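ORC1-type DNA replication protein 2 (Aeropyrum pernix, PDB 1W5T) binds DNA and ATP and takes part in regulating DNA replication as a Cdc6/Orc-type AAA+ ATPase. Local coordinates at residues L39-L43 and S44-L48; L332-Q335 and R336-D339. All blocks are in the same frame, centred on the assembly; numbering follows the deposited sequence.

Contact 1 of 2, residues L39-L43 and S44-L48; sequences LNRLL and SGAGL
A Schellman motif ends the helix 28-43 here and turns the chain toward the first strand of the AAA+ sheet, 51-56. Its two backbone bonds are both weak: Ala46 N reaches back to Arg41 O at 3.1 Å, and Gly45 N meets Leu42 O at 3.3 Å with an N-H...O angle of 157°. Gly45 is the C-prime residue, with a positive phi (76°) that favours glycine. Ser44 stays close to the last helical turn. Its OG lies 3.2 Å from Asn40 O and 3.4 Å from Arg41 O, two weak alternatives for one proton; chi1 of 90° sets the hydroxyl between the backbone N and the carbonyl carbon, on the side of the last helical turn.

Beyond the turn, Gly47, also at positive phi, lays its carbonyl against the flank of the helix, where Leu42 CA makes a CH...O contact with Gly47 O at 3.1 Å. Leu42 itself faces the interior, on Ala80 of helix 65-82 and Tyr139 of strand 139-145, and the loop residue Leu48 rests on Tyr139 as well, so that helix and loop both pack on this one strand residue. Arg41 runs alongside the returning loop; its chain bends at chi2 and chi3, and its charged end forms a salt bridge with Asp50 through NH1. The aliphatic part of that chain packs on the turn, with Arg41 CG 4.0 Å from the methyl Ala46 CB and 3.2 Å from Gly47 O.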
# COMPACT_ATOMS: atom_id res chain seq x y z
N LEU A 39 1.05 -17.70 -14.74
CA LEU A 39 1.69 -18.87 -15.36
C LEU A 39 0.73 -19.93 -15.91
O LEU A 39 0.95 -20.43 -17.01
CB LEU A 39 2.62 -19.54 -14.36
CG LEU A 39 4.14 -19.25 -14.26
CD1 LEU A 39 4.67 -18.25 -15.27
CD2 LEU A 39 4.51 -18.90 -12.85
N ASN A 40 -0.31 -20.28 -15.16
CA ASN A 40 -1.35 -21.20 -15.63
C ASN A 40 -1.88 -20.88 -17.03
O ASN A 40 -2.03 -21.77 -17.86
CB ASN A 40 -2.57 -21.21 -14.68
CG ASN A 40 -2.31 -21.94 -13.40
OD1 ASN A 40 -3.11 -21.85 -12.47
ND2 ASN A 40 -1.21 -22.70 -13.33
N ARG A 41 -2.25 -19.61 -17.24
CA ARG A 41 -2.68 -19.11 -18.55
C ARG A 41 -1.51 -19.20 -19.55
O ARG A 41 -1.68 -19.65 -20.67
CB ARG A 41 -3.19 -17.68 -18.41
CG ARG A 41 -3.70 -17.03 -19.67
CD ARG A 41 -5.24 -16.88 -19.81
NE ARG A 41 -5.98 -16.78 -18.58
CZ ARG A 41 -7.28 -16.96 -18.41
NH1 ARG A 41 -7.75 -16.77 -17.18
NH2 ARG A 41 -8.11 -17.34 -19.39
N LEU A 42 -0.31 -18.83 -19.12
CA LEU A 42 0.80 -18.71 -20.04
C LEU A 42 1.41 -20.05 -20.43
O LEU A 42 1.75 -20.26 -21.57
CB LEU A 42 1.84 -17.79 -19.43
CG LEU A 42 2.86 -16.95 -20.19
CD1 LEU A 42 4.23 -17.35 -19.66
CD2 LEU A 42 2.74 -17.01 -21.70
N LEU A 43 1.59 -20.93 -19.46
CA LEU A 43 2.23 -22.22 -19.69
C LEU A 43 1.27 -23.23 -20.37
O LEU A 43 1.70 -24.29 -20.80
CB LEU A 43 2.74 -22.79 -18.38
CG LEU A 43 4.22 -22.61 -18.05
CD1 LEU A 43 4.89 -21.38 -18.72
CD2 LEU A 43 4.37 -22.56 -16.56
N SER A 44 -0.01 -22.88 -20.47
CA SER A 44 -0.98 -23.67 -21.21
C SER A 44 -1.30 -23.10 -22.62
O SER A 44 -2.32 -23.47 -23.21
CB SER A 44 -2.27 -23.75 -20.42
OG SER A 44 -3.13 -22.68 -20.75
N GLY A 45 -0.44 -22.21 -23.14
CA GLY A 45 -0.55 -21.72 -24.51
C GLY A 45 -1.64 -20.69 -24.73
O GLY A 45 -1.90 -20.27 -25.85
N ALA A 46 -2.26 -20.24 -23.64
CA ALA A 46 -3.27 -19.19 -23.70
C ALA A 46 -2.75 -17.77 -23.52
O ALA A 46 -3.55 -16.84 -23.43
CB ALA A 46 -4.36 -19.50 -22.70
N GLY A 47 -1.43 -17.58 -23.50
CA GLY A 47 -0.80 -16.27 -23.46
C GLY A 47 -0.88 -15.61 -22.08
O GLY A 47 -0.91 -16.32 -21.07
N LEU A 48 -0.91 -14.27 -22.07
CA LEU A 48 -0.96 -13.43 -20.86
C LEU A 48 -2.10 -12.46 -21.04
O LEU A 48 -2.15 -11.74 -22.05
CB LEU A 48 0.32 -12.60 -20.75
CG LEU A 48 1.27 -12.67 -19.53
CD1 LEU A 48 2.30 -11.58 -19.61
CD2 LEU A 48 0.52 -12.58 -18.19

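Contact 2 of 2, residues L332-Q335 and R336-D339; sequences LLRQ and RYED
Glu338 OE1 is gripped by two nitrogens of Arg334, one helical turn earlier: NH1 at 3.2 Å and, weakly, NE at 3.3 Å, both within one salt bridge. The carboxylate is not set flat against the guanidinium. Their planes stand 64° apart, and Glu338 OE1 sits at the edge of the guanidinium, near its plane, while NH1 approaches from above the plane of the carboxylate. With Arg334 CG anti to the backbone N (chi1 -172°) and a bend at chi2, the chain swings outward and toward the C-terminal side, bringing its end beside Glu338.

One face of the same guanidinium is turned to Tyr337, where Arg334 NH2 comes within 3.6 Å of Tyr337 CE2; the two planes are inclined by 50°. The pair belongs to helix 330-345 of the C-terminal winged-helix domain, on the side packed against helices 308-322 and 352-364. Arg334 NH2 bonds to Arg350 O, and the guanidinium makes cation-pi contacts with Tyr352 and Tyr355. Tyr337 OH is bonded to His309 ND1 and Arg350 N, which fix the far end of the ring. With an alanine here in place of Arg334, the Glu338 carboxylate would probably lose its cationic mate and Arg350 O a donor, and a gap would open beside the Tyr337 ring.

Elsewhere on the helix, Leu332 CD1 lies over a face of the Arg336 guanidinium, 3.4 Å from Arg336 NH1. The extended Arg336 chain runs back along the helix to reach it. The same two residues are also joined through the backbone, Arg336 N to Leu332 O at 2.8 Å.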
# COMPACT_ATOMS: atom_id res chain seq x y z
N LEU A 332 -21.68 8.10 26.59
CA LEU A 332 -20.73 9.16 26.93
C LEU A 332 -20.19 9.90 25.68
O LEU A 332 -20.07 11.13 25.68
CB LEU A 332 -19.55 8.57 27.72
CG LEU A 332 -18.91 9.17 28.99
CD1 LEU A 332 -17.42 8.91 29.04
CD2 LEU A 332 -19.20 10.64 29.26
N LEU A 333 -19.85 9.16 24.63
CA LEU A 333 -19.34 9.78 23.42
C LEU A 333 -20.32 10.85 22.91
O LEU A 333 -19.93 12.01 22.72
CB LEU A 333 -19.00 8.73 22.36
CG LEU A 333 -18.26 9.16 21.09
CD1 LEU A 333 -17.02 10.06 21.37
CD2 LEU A 333 -17.86 7.98 20.25
N ARG A 334 -21.58 10.44 22.73
CA ARG A 334 -22.67 11.32 22.32
C ARG A 334 -22.76 12.55 23.24
O ARG A 334 -22.85 13.69 22.76
CB ARG A 334 -24.00 10.55 22.32
CG ARG A 334 -25.21 11.31 21.73
CD ARG A 334 -24.96 12.01 20.38
NE ARG A 334 -25.92 13.09 20.14
CZ ARG A 334 -26.17 13.66 18.96
NH1 ARG A 334 -27.06 14.63 18.85
NH2 ARG A 334 -25.53 13.28 17.88
N GLN A 335 -22.72 12.31 24.55
CA GLN A 335 -22.78 13.41 25.54
C GLN A 335 -21.66 14.42 25.29
O GLN A 335 -21.93 15.61 25.08
CB GLN A 335 -22.65 12.86 26.96
CG GLN A 335 -23.68 13.35 27.93
CD GLN A 335 -23.73 12.47 29.18
OE1 GLN A 335 -23.77 12.99 30.32
NE2 GLN A 335 -23.71 11.14 28.99
N ARG A 336 -20.42 13.93 25.30
CA ARG A 336 -19.25 14.76 25.00
C ARG A 336 -19.29 15.43 23.63
O ARG A 336 -18.76 16.51 23.46
CB ARG A 336 -17.98 13.92 25.11
CG ARG A 336 -17.58 13.57 26.54
CD ARG A 336 -16.29 12.80 26.62
NE ARG A 336 -16.07 12.28 27.96
CZ ARG A 336 -14.98 11.61 28.35
NH1 ARG A 336 -14.90 11.18 29.61
NH2 ARG A 336 -13.99 11.35 27.49
N TYR A 337 -19.90 14.77 22.66
CA TYR A 337 -20.00 15.30 21.31
C TYR A 337 -20.91 16.52 21.30
O TYR A 337 -20.56 17.55 20.71
CB TYR A 337 -20.52 14.24 20.33
CG TYR A 337 -20.99 14.84 19.03
CD1 TYR A 337 -20.08 15.38 18.13
CD2 TYR A 337 -22.35 14.92 18.72
CE1 TYR A 337 -20.49 15.95 16.96
CE2 TYR A 337 -22.78 15.52 17.55
CZ TYR A 337 -21.84 16.03 16.67
OH TYR A 337 -22.25 16.59 15.48
N GLU A 338 -22.08 16.38 21.92
CA GLU A 338 -23.04 17.48 22.06
C GLU A 338 -22.41 18.62 22.86
O GLU A 338 -22.39 19.77 22.41
CB GLU A 338 -24.34 17.01 22.72
CG GLU A 338 -25.23 16.19 21.79
CD GLU A 338 -26.34 15.46 22.53
OE1 GLU A 338 -27.44 15.31 21.98
OE2 GLU A 338 -26.11 15.05 23.68
N ASP A 339 -21.88 18.28 24.03
CA ASP A 339 -21.10 19.18 24.86
C ASP A 339 -20.03 19.89 24.00
O ASP A 339 -19.99 21.13 23.96
CB ASP A 339 -20.42 18.43 26.04
CG ASP A 339 -21.39 18.05 27.22
OD1 ASP A 339 -22.54 18.53 27.29
OD2 ASP A 339 -21.05 17.26 28.15

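Overall arrangement
Contacts 1 and 2 belong to different domains and do not touch: their centres lie 59 Å apart, their nearest atoms about 46 Å, on opposite sides of the chain's centre. Contact 1, at 39-48, ends a helix in the AAA+ ATPase domain and leads into strand 51-56, after which the chain enters the ATP-binding residues Gly62 to Thr67. Contact 2, at 332-339, lies within one helix of the winged-helix domain, a fold that commonly binds DNA. Both are away from the annotated ATP sites, so neither forms part of the nucleotide pocket. One closes a helix through backbone bonds; the other lies inside a helix, where a salt bridge adds to the regular backbone bonding.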